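Local atomic coordinates of fructokinase (PDB entry 3LJS), a protein that probably phosphorylates fructose with ATP and belongs to the PfkB family of carbohydrate kinases. Residues W185-S198 with Q218-D231. Residues are numbered along the deposited sequence; the frame is centred on the assembly and turned at random.
Sequences WKGLSLADVVKLSS and QLWQGRAQLLLVTD
Leu227 meets Val194, its partner on the parallel strand 193-197, and Leu196 two residues further on. With CG anti to the backbone N (chi1 164°), Leu227 swings CD1 toward strand 193-197. Leu227 CD1 lies 3.8 Å from Val194 CG1 and also meets Leu196 CD1. Val193 and Leu226 lie side by side on the other face of the sheet. The backbones are joined by near-straight bonds, among them Leu196 N to Leu228 O at 2.8 Å.

At the C-terminal ends the two strands reach the ATP site, empty in this chain, to which Lys195, Thr230 and Asp231 belong. The Lys195 chain runs extended and turns at its last torsion (chi4 -71°). The Lys195 and Thr230 side chains cross at about a right angle, with Lys195 CE 3.7 Å from Thr230 CG2. NZ bonds Ala260 O and a water that also meets Thr230 OG1. Ser198 OG donates to Thr230 O at 2.9 Å.

At the opposite end, Asp192 and Arg223 form a salt bridge, Arg223 NH2 to Asp192 OD1 at 2.9 Å. OD1 uses its syn lone pair but lies well out of the guanidinium plane, and the two flat groups are nearly perpendicular. Asp192 OD2 also accepts from Val163 N. Asp192 O takes two backbone bonds, from Gln225 N and Leu226 N. Between the helices, Gln218 CG approaches Trp185 CZ3 at 3.4 Å, while Leu219 CD2 packs on Leu188 CB at 3.8 Å. A water ties Leu188 O, Leu219 O and Ala224 N together.

Helices 198-207 and 212-220 connect the two strands, a beta-alpha-beta crossover in the large mixed sheet of this ribokinase-like fold. Strand 193-197 lies between 162-166 and 226-230. Val193, Lys195 and Leu228 pack on helix 262-275, while Leu188 and Ala191 touch Phe165 of strand 162-166.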
loop_
_atom_site.group_PDB
_atom_site.type_symbol
_atom_site.label_atom_id
_atom_site.label_comp_id
_atom_site.label_asym_id
_atom_site.label_seq_id
_atom_site.Cartn_x
_atom_site.Cartn_y
_atom_site.Cartn_z
ATOM N N TRP B 185 -6.790 -18.640 -21.677
ATOM C CA TRP B 185 -7.294 -19.793 -22.424
ATOM C C TRP B 185 -6.921 -21.106 -21.743
ATOM O O TRP B 185 -7.703 -22.053 -21.753
ATOM C CB TRP B 185 -6.765 -19.802 -23.866
ATOM C CG TRP B 185 -7.545 -18.928 -24.808
ATOM C CD1 TRP B 185 -7.095 -17.810 -25.454
ATOM C CD2 TRP B 185 -8.913 -19.096 -25.201
ATOM N NE1 TRP B 185 -8.099 -17.271 -26.225
ATOM C CE2 TRP B 185 -9.224 -18.040 -26.089
ATOM C CE3 TRP B 185 -9.905 -20.035 -24.890
ATOM C CZ2 TRP B 185 -10.488 -17.898 -26.670
ATOM C CZ3 TRP B 185 -11.165 -19.894 -25.468
ATOM C CH2 TRP B 185 -11.443 -18.830 -26.350
ATOM N N LYS B 186 -5.729 -21.170 -21.159
ATOM C CA LYS B 186 -5.313 -22.390 -20.485
ATOM C C LYS B 186 -6.203 -22.655 -19.275
ATOM O O LYS B 186 -6.638 -23.787 -19.044
ATOM C CB LYS B 186 -3.854 -22.303 -20.038
ATOM C CG LYS B 186 -3.377 -23.577 -19.362
ATOM C CD LYS B 186 -1.865 -23.653 -19.299
ATOM C CE LYS B 186 -1.408 -24.987 -18.719
ATOM N NZ LYS B 186 0.078 -25.109 -18.731
ATOM N N GLY B 187 -6.470 -21.610 -18.499
ATOM C CA GLY B 187 -7.325 -21.771 -17.338
ATOM C C GLY B 187 -8.700 -22.233 -17.786
ATOM O O GLY B 187 -9.296 -23.141 -17.193
ATOM N N LEU B 188 -9.194 -21.612 -18.854
ATOM C CA LEU B 188 -10.501 -21.942 -19.412
ATOM C C LEU B 188 -10.604 -23.391 -19.874
ATOM O O LEU B 188 -11.668 -24.002 -19.774
ATOM C CB LEU B 188 -10.818 -21.007 -20.584
ATOM C CG LEU B 188 -11.149 -19.564 -20.190
ATOM C CD1 LEU B 188 -11.137 -18.657 -21.424
ATOM C CD2 LEU B 188 -12.517 -19.541 -19.515
ATOM N N SER B 189 -9.505 -23.942 -20.380
ATOM C CA SER B 189 -9.510 -25.322 -20.858
ATOM C C SER B 189 -9.508 -26.335 -19.714
ATOM O O SER B 189 -9.818 -27.505 -19.917
ATOM C CB SER B 189 -8.288 -25.584 -21.742
ATOM O OG SER B 189 -7.107 -25.615 -20.958
ATOM N N LEU B 190 -9.161 -25.881 -18.515
ATOM C CA LEU B 190 -9.090 -26.765 -17.354
ATOM C C LEU B 190 -10.313 -26.729 -16.444
ATOM O O LEU B 190 -10.379 -27.471 -15.463
ATOM C CB LEU B 190 -7.855 -26.419 -16.520
ATOM C CG LEU B 190 -6.492 -26.670 -17.169
ATOM C CD1 LEU B 190 -5.393 -26.048 -16.310
ATOM C CD2 LEU B 190 -6.272 -28.178 -17.332
ATOM N N ALA B 191 -11.282 -25.883 -16.770
ATOM C CA ALA B 191 -12.466 -25.742 -15.931
ATOM C C ALA B 191 -13.721 -26.446 -16.432
ATOM O O ALA B 191 -13.968 -26.513 -17.627
ATOM C CB ALA B 191 -12.765 -24.253 -15.715
ATOM N N ASP B 192 -14.504 -26.969 -15.492
ATOM C CA ASP B 192 -15.767 -27.642 -15.796
ATOM C C ASP B 192 -16.854 -26.576 -15.919
ATOM O O ASP B 192 -17.759 -26.682 -16.746
ATOM C CB ASP B 192 -16.150 -28.588 -14.656
ATOM C CG ASP B 192 -15.137 -29.691 -14.449
ATOM O OD1 ASP B 192 -15.120 -30.641 -15.257
ATOM O OD2 ASP B 192 -14.353 -29.601 -13.483
ATOM N N VAL B 193 -16.757 -25.554 -15.071
ATOM C CA VAL B 193 -17.728 -24.460 -15.049
ATOM C C VAL B 193 -16.999 -23.141 -15.267
ATOM O O VAL B 193 -16.028 -22.841 -14.573
ATOM C CB VAL B 193 -18.471 -24.410 -13.696
ATOM C CG1 VAL B 193 -19.490 -23.279 -13.694
ATOM C CG2 VAL B 193 -19.157 -25.751 -13.434
ATOM N N VAL B 194 -17.480 -22.357 -16.227
ATOM C CA VAL B 194 -16.855 -21.085 -16.560
ATOM C C VAL B 194 -17.825 -19.915 -16.514
ATOM O O VAL B 194 -18.977 -20.026 -16.940
ATOM C CB VAL B 194 -16.233 -21.148 -17.975
ATOM C CG1 VAL B 194 -15.759 -19.761 -18.410
ATOM C CG2 VAL B 194 -15.084 -22.154 -17.988
ATOM N N LYS B 195 -17.350 -18.792 -15.990
ATOM C CA LYS B 195 -18.158 -17.584 -15.905
ATOM C C LYS B 195 -17.400 -16.426 -16.540
ATOM O O LYS B 195 -16.269 -16.123 -16.155
ATOM C CB LYS B 195 -18.485 -17.252 -14.449
ATOM C CG LYS B 195 -19.248 -15.942 -14.278
ATOM C CD LYS B 195 -19.718 -15.770 -12.843
ATOM C CE LYS B 195 -20.334 -14.397 -12.607
ATOM N NZ LYS B 195 -19.318 -13.315 -12.624
ATOM N N LEU B 196 -18.037 -15.788 -17.517
ATOM C CA LEU B 196 -17.452 -14.663 -18.240
ATOM C C LEU B 196 -18.431 -13.498 -18.288
ATOM O O LEU B 196 -19.637 -13.682 -18.121
ATOM C CB LEU B 196 -17.149 -15.062 -19.686
ATOM C CG LEU B 196 -16.247 -16.243 -20.032
ATOM C CD1 LEU B 196 -16.311 -16.492 -21.533
ATOM C CD2 LEU B 196 -14.820 -15.953 -19.598
ATOM N N SER B 197 -17.903 -12.299 -18.513
ATOM C CA SER B 197 -18.740 -11.116 -18.658
ATOM C C SER B 197 -18.837 -10.947 -20.174
ATOM O O SER B 197 -18.060 -11.560 -20.907
ATOM C CB SER B 197 -18.061 -9.891 -18.039
ATOM O OG SER B 197 -16.851 -9.602 -18.714
ATOM N N SER B 198 -19.783 -10.138 -20.646
ATOM C CA SER B 198 -19.937 -9.915 -22.086
ATOM C C SER B 198 -18.648 -9.370 -22.666
ATOM O O SER B 198 -18.223 -9.758 -23.757
ATOM C CB SER B 198 -21.054 -8.905 -22.367
ATOM O OG SER B 198 -22.300 -9.369 -21.889
ATOM N N GLN B 218 -14.676 -23.207 -28.669
ATOM C CA GLN B 218 -13.322 -23.446 -28.175
ATOM C C GLN B 218 -13.382 -24.015 -26.753
ATOM O O GLN B 218 -12.623 -24.920 -26.396
ATOM C CB GLN B 218 -12.526 -22.138 -28.169
ATOM C CG GLN B 218 -11.056 -22.312 -27.835
ATOM C CD GLN B 218 -10.287 -22.956 -28.968
ATOM O OE1 GLN B 218 -10.104 -22.353 -30.031
ATOM N NE2 GLN B 218 -9.840 -24.190 -28.755
ATOM N N LEU B 219 -14.286 -23.475 -25.941
ATOM C CA LEU B 219 -14.439 -23.943 -24.567
ATOM C C LEU B 219 -14.838 -25.416 -24.529
ATOM O O LEU B 219 -14.346 -26.176 -23.696
ATOM C CB LEU B 219 -15.496 -23.112 -23.834
ATOM C CG LEU B 219 -15.163 -21.636 -23.619
ATOM C CD1 LEU B 219 -16.276 -20.969 -22.821
ATOM C CD2 LEU B 219 -13.841 -21.518 -22.877
ATOM N N TRP B 220 -15.725 -25.812 -25.437
ATOM C CA TRP B 220 -16.191 -27.195 -25.498
ATOM C C TRP B 220 -15.065 -28.164 -25.876
ATOM O O TRP B 220 -15.205 -29.379 -25.714
ATOM C CB TRP B 220 -17.340 -27.319 -26.502
ATOM C CG TRP B 220 -18.583 -26.513 -26.178
ATOM C CD1 TRP B 220 -19.544 -26.124 -27.064
ATOM C CD2 TRP B 220 -19.023 -26.053 -24.886
ATOM N NE1 TRP B 220 -20.552 -25.455 -26.414
ATOM C CE2 TRP B 220 -20.260 -25.394 -25.078
ATOM C CE3 TRP B 220 -18.496 -26.132 -23.589
ATOM C CZ2 TRP B 220 -20.982 -24.819 -24.020
ATOM C CZ3 TRP B 220 -19.216 -25.556 -22.534
ATOM C CH2 TRP B 220 -20.444 -24.909 -22.761
ATOM N N GLN B 221 -13.952 -27.625 -26.378
ATOM C CA GLN B 221 -12.801 -28.450 -26.756
ATOM C C GLN B 221 -12.055 -28.893 -25.503
ATOM O O GLN B 221 -11.263 -29.837 -25.542
ATOM C CB GLN B 221 -11.839 -27.667 -27.654
ATOM C CG GLN B 221 -12.437 -27.233 -28.977
ATOM C CD GLN B 221 -12.942 -28.410 -29.787
ATOM O OE1 GLN B 221 -12.165 -29.267 -30.214
ATOM N NE2 GLN B 221 -14.251 -28.464 -29.995
ATOM N N GLY B 222 -12.302 -28.197 -24.397
ATOM C CA GLY B 222 -11.648 -28.539 -23.148
ATOM C C GLY B 222 -12.553 -29.298 -22.192
ATOM O O GLY B 222 -13.322 -30.170 -22.603
ATOM N N ARG B 223 -12.465 -28.951 -20.911
ATOM C CA ARG B 223 -13.257 -29.592 -19.863
ATOM C C ARG B 223 -14.641 -28.958 -19.641
ATOM O O ARG B 223 -15.533 -29.598 -19.092
ATOM C CB ARG B 223 -12.501 -29.529 -18.527
ATOM C CG ARG B 223 -11.117 -30.173 -18.496
ATOM C CD ARG B 223 -11.206 -31.624 -18.048
ATOM N NE ARG B 223 -12.074 -31.768 -16.883
ATOM C CZ ARG B 223 -12.637 -32.913 -16.513
ATOM N NH1 ARG B 223 -12.417 -34.020 -17.212
ATOM N NH2 ARG B 223 -13.452 -32.946 -15.467
ATOM N N ALA B 224 -14.811 -27.706 -20.060
ATOM C CA ALA B 224 -16.056 -26.967 -19.850
ATOM C C ALA B 224 -17.365 -27.674 -20.204
ATOM O O ALA B 224 -17.537 -28.179 -21.309
ATOM C CB ALA B 224 -15.988 -25.627 -20.585
ATOM N N GLN B 225 -18.299 -27.675 -19.259
ATOM C CA GLN B 225 -19.606 -28.294 -19.469
ATOM C C GLN B 225 -20.707 -27.253 -19.279
ATOM O O GLN B 225 -21.825 -27.420 -19.763
ATOM C CB GLN B 225 -19.813 -29.451 -18.482
ATOM C CG GLN B 225 -18.909 -30.664 -18.710
ATOM C CD GLN B 225 -19.199 -31.390 -20.020
ATOM O OE1 GLN B 225 -20.309 -31.318 -20.556
ATOM N NE2 GLN B 225 -18.207 -32.110 -20.528
ATOM N N LEU B 226 -20.385 -26.173 -18.574
ATOM C CA LEU B 226 -21.356 -25.109 -18.322
ATOM C C LEU B 226 -20.695 -23.741 -18.413
ATOM O O LEU B 226 -19.651 -23.514 -17.803
ATOM C CB LEU B 226 -21.968 -25.267 -16.930
ATOM C CG LEU B 226 -22.896 -24.134 -16.472
ATOM C CD1 LEU B 226 -24.183 -24.137 -17.295
ATOM C CD2 LEU B 226 -23.219 -24.316 -14.993
ATOM N N LEU B 227 -21.313 -22.834 -19.165
ATOM C CA LEU B 227 -20.789 -21.478 -19.329
ATOM C C LEU B 227 -21.832 -20.427 -18.970
ATOM O O LEU B 227 -22.970 -20.489 -19.428
ATOM C CB LEU B 227 -20.341 -21.243 -20.779
ATOM C CG LEU B 227 -20.117 -19.778 -21.198
ATOM C CD1 LEU B 227 -18.867 -19.208 -20.509
ATOM C CD2 LEU B 227 -19.963 -19.701 -22.718
ATOM N N LEU B 228 -21.434 -19.465 -18.143
ATOM C CA LEU B 228 -22.315 -18.376 -17.760
ATOM C C LEU B 228 -21.723 -17.097 -18.333
ATOM O O LEU B 228 -20.528 -16.844 -18.186
ATOM C CB LEU B 228 -22.392 -18.245 -16.240
ATOM C CG LEU B 228 -22.785 -19.504 -15.463
ATOM C CD1 LEU B 228 -22.910 -19.146 -13.997
ATOM C CD2 LEU B 228 -24.097 -20.064 -15.984
ATOM N N VAL B 229 -22.547 -16.301 -19.005
ATOM C CA VAL B 229 -22.081 -15.033 -19.557
ATOM C C VAL B 229 -22.928 -13.935 -18.931
ATOM O O VAL B 229 -24.151 -13.928 -19.086
ATOM C CB VAL B 229 -22.245 -14.969 -21.087
ATOM C CG1 VAL B 229 -21.760 -13.614 -21.601
ATOM C CG2 VAL B 229 -21.466 -16.097 -21.746
ATOM N N THR B 230 -22.280 -13.021 -18.214
ATOM C CA THR B 230 -22.983 -11.922 -17.561
ATOM C C THR B 230 -22.997 -10.660 -18.422
ATOM O O THR B 230 -22.054 -10.379 -19.166
ATOM C CB THR B 230 -22.343 -11.568 -16.196
ATOM O OG1 THR B 230 -20.970 -11.199 -16.385
ATOM C CG2 THR B 230 -22.414 -12.759 -15.252
ATOM N N ASP B 231 -24.085 -9.910 -18.319
ATOM C CA ASP B 231 -24.247 -8.667 -19.060
ATOM C C ASP B 231 -24.139 -7.527 -18.059
ATOM O O ASP B 231 -24.588 -7.652 -16.916
ATOM C CB ASP B 231 -25.621 -8.629 -19.741
ATOM C CG ASP B 231 -25.580 -9.110 -21.186
ATOM O OD1 ASP B 231 -24.860 -10.087 -21.484
ATOM O OD2 ASP B 231 -26.284 -8.512 -22.028
HETATM O O HOH W 1 -12.778 -26.008 -21.329
HETATM O O HOH W 2 -11.887 -29.903 -15.069
HETATM O O HOH W 3 -13.647 -31.764 -12.528
HETATM O O HOH W 4 -18.627 -12.466 -14.992
#